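Local atomic coordinates of periplasmic binding protein (Roseiflexus sp. RS-1, PDB entry 5GJ3), a protein that binds heme in the periplasm, here two molecules, and probably passes it on within a bacterial heme-acquisition system. Residues Val9-Asp14 with Val87-Thr92; Pro64-Gly69 with Gln110-Pro115; Asn141-Leu146 with Asp263-Ser268. All blocks are in the same frame, centred on the assembly; numbering follows the deposited sequence.

Contact 1 (Val9-Asp14 with Val87-Thr92). With ZN (zinc ion), chain D.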
loop_
_atom_site.group_PDB
_atom_site.type_symbol
_atom_site.label_atom_id
_atom_site.label_comp_id
_atom_site.label_asym_id
_atom_site.label_seq_id
_atom_site.Cartn_x
_atom_site.Cartn_y
_atom_site.Cartn_z
ATOM N N VAL A 9 -0.528 -20.513 2.446
ATOM C CA VAL A 9 0.579 -19.749 1.942
ATOM C C VAL A 9 -0.039 -18.536 1.242
ATOM O O VAL A 9 -0.869 -18.664 0.323
ATOM C CB VAL A 9 1.512 -20.517 0.991
ATOM C CG1 VAL A 9 2.609 -19.543 0.484
ATOM C CG2 VAL A 9 2.187 -21.699 1.717
ATOM N N SER A 10 0.323 -17.361 1.745
ATOM C CA SER A 10 -0.236 -16.112 1.255
ATOM C C SER A 10 0.812 -15.413 0.357
ATOM O O SER A 10 1.977 -15.190 0.774
ATOM C CB SER A 10 -0.633 -15.251 2.431
ATOM O OG SER A 10 -0.975 -13.965 1.940
ATOM N N LEU A 11 0.424 -15.055 -0.862
ATOM C CA LEU A 11 1.389 -14.554 -1.843
ATOM C C LEU A 11 1.706 -13.020 -1.808
ATOM O O LEU A 11 2.660 -12.575 -2.464
ATOM C CB LEU A 11 0.964 -14.968 -3.283
ATOM C CG LEU A 11 0.700 -16.481 -3.458
ATOM C CD1 LEU A 11 0.261 -16.691 -4.894
ATOM C CD2 LEU A 11 1.989 -17.264 -3.175
ATOM N N ASN A 12 0.910 -12.249 -1.091
ATOM C CA ASN A 12 1.070 -10.794 -1.116
ATOM C C ASN A 12 0.913 -10.260 0.276
ATOM O O ASN A 12 0.090 -10.762 1.046
ATOM C CB ASN A 12 0.043 -10.095 -2.037
ATOM C CG ASN A 12 0.019 -10.693 -3.394
ATOM O OD1 ASN A 12 -0.699 -11.659 -3.654
ATOM N ND2 ASN A 12 0.876 -10.202 -4.251
ATOM N N GLY A 13 1.713 -9.239 0.605
ATOM C CA GLY A 13 1.598 -8.596 1.922
ATOM C C GLY A 13 0.232 -8.109 2.350
ATOM O O GLY A 13 -0.129 -8.259 3.510
ATOM N N ASP A 14 -0.554 -7.523 1.427
ATOM C CA ASP A 14 -1.899 -7.061 1.760
ATOM C C ASP A 14 -2.958 -8.187 2.008
ATOM O O ASP A 14 -3.839 -8.091 2.908
ATOM C CB ASP A 14 -2.399 -6.046 0.706
ATOM C CG ASP A 14 -2.402 -6.590 -0.738
ATOM O OD1 ASP A 14 -1.678 -7.573 -1.061
ATOM O OD2 ASP A 14 -3.132 -6.003 -1.587
ATOM N N VAL A 87 -2.108 -28.094 -5.952
ATOM C CA VAL A 87 -2.448 -27.305 -4.705
ATOM C C VAL A 87 -3.521 -26.244 -4.975
ATOM O O VAL A 87 -3.383 -25.432 -5.947
ATOM C CB VAL A 87 -1.173 -26.614 -4.146
ATOM C CG1 VAL A 87 -1.507 -25.758 -2.912
ATOM C CG2 VAL A 87 -0.129 -27.671 -3.810
ATOM N N PRO A 88 -4.619 -26.227 -4.184
ATOM C CA PRO A 88 -5.624 -25.197 -4.458
ATOM C C PRO A 88 -5.050 -23.783 -4.466
ATOM O O PRO A 88 -4.337 -23.384 -3.552
ATOM C CB PRO A 88 -6.602 -25.323 -3.281
ATOM C CG PRO A 88 -6.532 -26.787 -2.916
ATOM C CD PRO A 88 -5.076 -27.160 -3.125
ATOM N N LEU A 89 -5.451 -23.009 -5.469
ATOM C CA LEU A 89 -4.902 -21.668 -5.647
ATOM C C LEU A 89 -6.055 -20.734 -6.028
ATOM O O LEU A 89 -6.960 -21.135 -6.833
ATOM C CB LEU A 89 -3.872 -21.740 -6.804
ATOM C CG LEU A 89 -3.409 -20.386 -7.384
ATOM C CD1 LEU A 89 -2.575 -19.654 -6.379
ATOM C CD2 LEU A 89 -2.600 -20.665 -8.651
ATOM N N ALA A 90 -6.083 -19.527 -5.438
ATOM C CA ALA A 90 -7.016 -18.510 -5.945
ATOM C C ALA A 90 -6.313 -17.149 -5.974
ATOM O O ALA A 90 -5.491 -16.855 -5.092
ATOM C CB ALA A 90 -8.227 -18.439 -5.054
ATOM N N ILE A 91 -6.627 -16.352 -6.985
ATOM C CA ILE A 91 -6.019 -15.049 -7.159
ATOM C C ILE A 91 -7.152 -14.047 -7.382
ATOM O O ILE A 91 -8.045 -14.306 -8.165
ATOM C CB ILE A 91 -5.106 -15.002 -8.412
ATOM C CG1 ILE A 91 -3.889 -15.955 -8.250
ATOM C CG2 ILE A 91 -4.645 -13.535 -8.754
ATOM C CD1 ILE A 91 -2.946 -15.548 -7.123
ATOM N N THR A 92 -7.113 -12.922 -6.677
ATOM C CA THR A 92 -8.097 -11.871 -6.874
ATOM C C THR A 92 -7.542 -10.597 -7.559
ATOM O O THR A 92 -6.330 -10.364 -7.604
ATOM C CB THR A 92 -8.710 -11.487 -5.504
ATOM O OG1 THR A 92 -9.925 -10.762 -5.726
ATOM C CG2 THR A 92 -7.714 -10.644 -4.670
HETATM ZN ZN ZN D . -2.386 -6.467 -3.525
HETATM O O HOH W 1 -0.509 -6.855 -3.884
#

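Contact 2 (Pro64-Gly69 with Gln110-Pro115)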
loop_
_atom_site.group_PDB
_atom_site.type_symbol
_atom_site.label_atom_id
_atom_site.label_comp_id
_atom_site.label_asym_id
_atom_site.label_seq_id
_atom_site.Cartn_x
_atom_site.Cartn_y
_atom_site.Cartn_z
ATOM N N PRO A 64 1.301 -26.633 1.439
ATOM C CA PRO A 64 0.058 -25.883 1.664
ATOM C C PRO A 64 -1.203 -26.690 1.370
ATOM O O PRO A 64 -1.192 -27.603 0.544
ATOM C CB PRO A 64 0.155 -24.696 0.643
ATOM C CG PRO A 64 1.233 -25.053 -0.307
ATOM C CD PRO A 64 2.048 -26.196 0.243
ATOM N N THR A 65 -2.304 -26.320 2.001
ATOM C CA THR A 65 -3.628 -26.825 1.611
ATOM C C THR A 65 -4.261 -25.727 0.732
ATOM O O THR A 65 -5.190 -25.952 -0.049
ATOM C CB THR A 65 -4.549 -27.034 2.844
ATOM O OG1 THR A 65 -4.760 -25.770 3.499
ATOM C CG2 THR A 65 -3.943 -28.036 3.844
ATOM N N LEU A 66 -3.754 -24.511 0.853
ATOM C CA LEU A 66 -4.324 -23.413 0.068
ATOM C C LEU A 66 -3.268 -22.328 -0.193
ATOM O O LEU A 66 -2.547 -21.888 0.747
ATOM C CB LEU A 66 -5.503 -22.768 0.796
ATOM C CG LEU A 66 -6.142 -21.476 0.277
ATOM C CD1 LEU A 66 -6.899 -21.704 -1.060
ATOM C CD2 LEU A 66 -7.074 -20.935 1.373
ATOM N N VAL A 67 -3.265 -21.832 -1.426
ATOM C CA VAL A 67 -2.415 -20.690 -1.774
ATOM C C VAL A 67 -3.293 -19.602 -2.299
ATOM O O VAL A 67 -4.083 -19.833 -3.219
ATOM C CB VAL A 67 -1.362 -21.090 -2.847
ATOM C CG1 VAL A 67 -0.524 -19.901 -3.307
ATOM C CG2 VAL A 67 -0.452 -22.234 -2.311
ATOM N N ILE A 68 -3.159 -18.409 -1.713
ATOM C CA ILE A 68 -4.001 -17.307 -2.013
ATOM C C ILE A 68 -3.168 -16.025 -2.271
ATOM O O ILE A 68 -2.178 -15.765 -1.572
ATOM C CB ILE A 68 -5.079 -17.149 -0.900
ATOM C CG1 ILE A 68 -6.120 -16.120 -1.257
ATOM C CG2 ILE A 68 -4.531 -16.725 0.474
ATOM C CD1 ILE A 68 -7.301 -16.156 -0.277
ATOM N N GLY A 69 -3.582 -15.225 -3.251
ATOM C CA GLY A 69 -2.821 -13.969 -3.581
ATOM C C GLY A 69 -3.687 -13.070 -4.460
ATOM O O GLY A 69 -4.883 -13.340 -4.669
ATOM N N GLN A 110 -14.265 -15.642 1.714
ATOM C CA GLN A 110 -14.904 -16.765 1.020
ATOM C C GLN A 110 -13.963 -17.960 0.951
ATOM O O GLN A 110 -14.415 -19.048 1.239
ATOM C CB GLN A 110 -15.456 -16.432 -0.397
ATOM C CG GLN A 110 -16.266 -17.608 -1.016
ATOM C CD GLN A 110 -17.051 -17.294 -2.305
ATOM O OE1 GLN A 110 -17.386 -16.154 -2.551
ATOM N NE2 GLN A 110 -17.375 -18.337 -3.132
ATOM N N ALA A 111 -12.676 -17.756 0.608
ATOM C CA ALA A 111 -11.678 -18.853 0.526
ATOM C C ALA A 111 -11.479 -19.564 1.861
ATOM O O ALA A 111 -11.120 -20.783 1.915
ATOM C CB ALA A 111 -10.325 -18.346 0.026
ATOM N N LEU A 112 -11.673 -18.802 2.936
ATOM C CA LEU A 112 -11.469 -19.331 4.275
ATOM C C LEU A 112 -12.756 -19.816 4.898
ATOM O O LEU A 112 -12.713 -20.301 6.041
ATOM C CB LEU A 112 -10.774 -18.274 5.197
ATOM C CG LEU A 112 -9.354 -17.888 4.771
ATOM C CD1 LEU A 112 -8.558 -16.990 5.723
ATOM C CD2 LEU A 112 -8.536 -19.119 4.436
ATOM N N GLY A 113 -13.897 -19.630 4.198
ATOM C CA GLY A 113 -15.196 -20.161 4.646
ATOM C C GLY A 113 -15.771 -19.380 5.847
ATOM O O GLY A 113 -16.426 -19.979 6.747
ATOM N N ILE A 114 -15.524 -18.057 5.868
ATOM C CA ILE A 114 -15.989 -17.186 6.948
ATOM C C ILE A 114 -16.638 -15.934 6.357
ATOM O O ILE A 114 -16.240 -14.817 6.692
ATOM C CB ILE A 114 -14.839 -16.808 7.939
ATOM C CG1 ILE A 114 -13.573 -16.303 7.201
ATOM C CG2 ILE A 114 -14.403 -18.015 8.786
ATOM C CD1 ILE A 114 -12.441 -15.795 8.087
ATOM N N PRO A 115 -17.635 -16.095 5.459
ATOM C CA PRO A 115 -18.168 -14.874 4.778
ATOM C C PRO A 115 -18.768 -13.813 5.723
ATOM O O PRO A 115 -18.809 -12.583 5.382
ATOM C CB PRO A 115 -19.280 -15.445 3.870
ATOM C CG PRO A 115 -19.722 -16.701 4.626
ATOM C CD PRO A 115 -18.418 -17.294 5.067
#

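Contact 3 (Asn141-Leu146 with Asp263-Ser268). With ZN (zinc ion), chain E.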
loop_
_atom_site.group_PDB
_atom_site.type_symbol
_atom_site.label_atom_id
_atom_site.label_comp_id
_atom_site.label_asym_id
_atom_site.label_seq_id
_atom_site.Cartn_x
_atom_site.Cartn_y
_atom_site.Cartn_z
ATOM N N ASN A 141 -9.372 24.606 0.431
ATOM C CA ASN A 141 -8.200 25.046 -0.308
ATOM C C ASN A 141 -7.158 23.905 -0.443
ATOM O O ASN A 141 -6.225 23.809 0.343
ATOM C CB ASN A 141 -7.614 26.311 0.313
ATOM C CG ASN A 141 -6.475 26.871 -0.502
ATOM O OD1 ASN A 141 -6.562 26.973 -1.731
ATOM N ND2 ASN A 141 -5.381 27.222 0.175
ATOM N N PRO A 142 -7.355 23.006 -1.417
ATOM C CA PRO A 142 -6.574 21.774 -1.277
ATOM C C PRO A 142 -5.070 21.918 -1.585
ATOM O O PRO A 142 -4.681 22.543 -2.584
ATOM C CB PRO A 142 -7.233 20.818 -2.250
ATOM C CG PRO A 142 -7.984 21.659 -3.223
ATOM C CD PRO A 142 -8.363 22.929 -2.496
ATOM N N PRO A 143 -4.238 21.304 -0.761
ATOM C CA PRO A 143 -2.805 21.399 -0.998
ATOM C C PRO A 143 -2.320 20.554 -2.176
ATOM O O PRO A 143 -2.874 19.458 -2.460
ATOM C CB PRO A 143 -2.225 20.873 0.308
ATOM C CG PRO A 143 -3.216 19.784 0.713
ATOM C CD PRO A 143 -4.542 20.460 0.428
ATOM N N HIS A 144 -1.291 21.054 -2.868
ATOM C CA HIS A 144 -0.570 20.257 -3.881
ATOM C C HIS A 144 0.396 19.235 -3.225
ATOM O O HIS A 144 1.252 19.596 -2.395
ATOM C CB HIS A 144 0.175 21.159 -4.884
ATOM C CG HIS A 144 -0.686 21.579 -6.041
ATOM N ND1 HIS A 144 -1.825 22.331 -5.872
ATOM C CD2 HIS A 144 -0.622 21.285 -7.362
ATOM C CE1 HIS A 144 -2.423 22.509 -7.037
ATOM N NE2 HIS A 144 -1.708 21.890 -7.959
ATOM N N VAL A 145 0.229 17.956 -3.582
ATOM C CA VAL A 145 0.954 16.895 -2.851
ATOM C C VAL A 145 1.844 16.128 -3.867
ATOM O O VAL A 145 1.357 15.742 -4.926
ATOM C CB VAL A 145 -0.036 15.915 -2.157
ATOM C CG1 VAL A 145 0.715 14.837 -1.404
ATOM C CG2 VAL A 145 -0.950 16.665 -1.164
ATOM N N LEU A 146 3.125 15.932 -3.565
ATOM C CA LEU A 146 3.955 15.120 -4.468
ATOM C C LEU A 146 4.428 13.847 -3.744
ATOM O O LEU A 146 5.063 13.925 -2.685
ATOM C CB LEU A 146 5.158 15.936 -4.940
ATOM C CG LEU A 146 5.996 15.333 -6.044
ATOM C CD1 LEU A 146 5.228 15.262 -7.386
ATOM C CD2 LEU A 146 7.301 16.159 -6.160
ATOM N N ASP A 263 -3.982 20.640 7.637
ATOM C CA ASP A 263 -2.999 21.543 8.216
ATOM C C ASP A 263 -2.211 22.322 7.149
ATOM O O ASP A 263 -1.998 23.534 7.257
ATOM C CB ASP A 263 -2.027 20.772 9.101
ATOM C CG ASP A 263 -1.142 21.728 9.898
ATOM O OD1 ASP A 263 -1.608 22.275 10.919
ATOM O OD2 ASP A 263 -0.025 22.004 9.452
ATOM N N ALA A 264 -1.795 21.605 6.108
ATOM C CA ALA A 264 -1.127 22.219 4.963
ATOM C C ALA A 264 -2.024 23.217 4.240
ATOM O O ALA A 264 -1.528 24.282 3.810
ATOM C CB ALA A 264 -0.609 21.156 4.016
ATOM N N ALA A 265 -3.324 22.902 4.106
ATOM C CA ALA A 265 -4.277 23.822 3.462
ATOM C C ALA A 265 -4.313 25.154 4.224
ATOM O O ALA A 265 -4.446 26.212 3.625
ATOM C CB ALA A 265 -5.691 23.236 3.410
ATOM N N GLN A 266 -4.262 25.082 5.551
ATOM C CA GLN A 266 -4.280 26.288 6.357
ATOM C C GLN A 266 -2.933 27.012 6.347
ATOM O O GLN A 266 -2.909 28.214 6.281
ATOM C CB GLN A 266 -4.650 25.952 7.788
ATOM C CG GLN A 266 -6.101 25.621 7.930
ATOM C CD GLN A 266 -6.488 25.574 9.375
ATOM O OE1 GLN A 266 -5.755 25.029 10.207
ATOM N NE2 GLN A 266 -7.644 26.146 9.693
ATOM N N GLY A 267 -1.821 26.282 6.400
ATOM C CA GLY A 267 -0.528 26.900 6.701
ATOM C C GLY A 267 0.534 27.000 5.620
ATOM O O GLY A 267 1.515 27.707 5.801
ATOM N N SER A 268 0.380 26.305 4.489
ATOM C CA SER A 268 1.483 26.288 3.547
ATOM C C SER A 268 1.716 27.660 2.824
ATOM O O SER A 268 2.843 28.199 2.826
ATOM C CB SER A 268 1.325 25.180 2.522
ATOM O OG SER A 268 2.440 25.304 1.652
HETATM ZN ZN ZN E . -1.820 21.562 -10.050
#

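Contact 1 (Val9-Asp14 with Val87-Thr92)
Leu-11 meets Leu-89 and Ile-91 in a small, wholly apolar contact that reaches across strand 66-70, on one face of the four-stranded parallel sheet in the N-terminal half of the protein. Leu-11 lies just after strand 8-10, where the chain leaves the sheet, and strand 66-70 runs between the two segments. The CA atoms of Leu-11 and Ile-91 are therefore 9.1 Å from each other, and long aliphatic side chains are what can close the distance. Leu-11 does so through one methyl: its CD1 lies 4.1 Å from CD1 of Ile-91 and 4.4 Å from CD1 of Leu-89. The side chains of Leu-11 and Ile-91 cross at about a right angle, meeting by methyl ends rather than lying alongside. In Ile-91 chi1 and chi2, both -65°, together bring CD1 to Leu-11, while CG2 stays by the carbonyl carbon.

Just past this patch the chain turns polar. Asn-12, at the N-cap position of helix 13-21, accepts a hydrogen bond from Asp-70 N, and Asp-14 binds a zinc ion through OD2 at 2.1 Å; Asp-70, Asp-94 and a water complete the site. Val-67 of the intervening strand touches both Leu-11 and Leu-89, and helix 76-84 covers the group with Leu-79 and Ile-82, while Ala-90 and Thr-92 of strand 89-92 touch Phe-107 of helix 100-111.

Contact 2 (Pro64-Gly69 with Gln110-Pro115)
Leu-66 and Ile-68 both carry their first side-chain branch opposite the main-chain N (chi1 171° for CG of Leu-66, -172° for CG1 of Ile-68), a choice that turns Ile-68 to Ala-111, and Leu-66 to Ala-111 and Leu-112. The motif is helix-on-sheet packing in an alpha/beta sandwich: the parallel sheet is covered here by the C-terminal end of helix 100-111. Ile-68 is fully stretched, its chi2 of 170° placing CD1 3.7 Å from CB of Ala-111. Alanine suits this place because its single methyl lets the helix come close to the strand while still offering the isoleucine a greasy surface. Leu-66 divides its contact, with CD2 lying 4.1 Å from the carbonyl O of Ala-111 and also meeting Leu-112, whose side chain it crosses obliquely.

Leu-112 stands where the helix is finishing. Gly-113 follows with a positive phi and closes a Schellman motif, a backbone shape that glycine adopts with little cost; its N donates to Gln-110 O. The chain can then turn toward helix 115-136. Ile-8 of the adjacent strand and Ile-19 of helix 13-21 each touch both Ile-68 and Leu-112, extending the apolar layer, and Phe-107 and Val-108 add to it one turn earlier in the helix. The two leucines meet methyl to methyl, CD2 of Leu-66 standing 3.8 Å from CD2 of Leu-112.

Contact 3 (Asn141-Leu146 with Asp263-Ser268)
Two apolar pairs join Pro-143, just before strand 144-151, to the C-terminal helix 250-267, which packs here on the mixed sheet of the second half of the chain: CB of Pro-143 lies 4.1 Å from CB of Ala-264, and CD of Pro-143 lies 4.2 Å from CB of Ala-265. Two small alanines in succession allow the helix to approach a chain whose proline ring offers a rigid apolar surface, and the CA atoms of Pro-143 and Ala-265 come within 5.3 Å.

A second kind of contact is carbon against oxygen. CB of Ala-265 sits 3.2 Å from the main-chain O of Asn-141, a tight approach that is close packing rather than a bond. With CG anti to the backbone N (chi1 -175°), the amide of Asn-141 comes alongside the helix at the solvent-exposed margin, ND2 3.7 Å from Ala-265 O, with no hydrogen bond between them.

Hydrogen bonding joins the segments indirectly. Asp-200 takes His-144 N on OD2 and pairs through OD1 with Ser-268 OG, so one carboxylate bridges the start of the strand and Ser-268. Metal binding is directed elsewhere: His-144 NE2 holds a zinc ion at 2.1 Å, together with Asp-180, while the helix carries its own salt bridge, Asp-263 to Arg-234.

Around the contact, strands 175-176 and 201-205 pair with strand 144-151 on either side, Val-201 also touches Ala-264, and Phe-261, one turn back in helix 250-267, packs on both Pro-143 and Val-145.

How the contacts relate
Contacts 1 and 2 share one sheet and touch directly, with Leu-11 N probably hydrogen-bonded to Ile-68 O at 2.8 Å, and Pro-88 O likewise to Val-67 N. Successive residues of strand 66-70 serve opposite faces: Val-67 belongs with contact 1, Leu-66 and Ile-68 with contact 2. Contact 3 lies on the other side of the chain's centre, in the second sheet. All three are only partly buried. Contact 1 rests on branched aliphatic chains alone, contact 2 on these and an alanine, whereas contact 3 uses proline and alanine, with an exposed asparagine at its margin. Contacts 1 and 3 each contain a zinc ligand; in contact 2 the side chain of Leu-66 lies about 5 Å from another zinc ion.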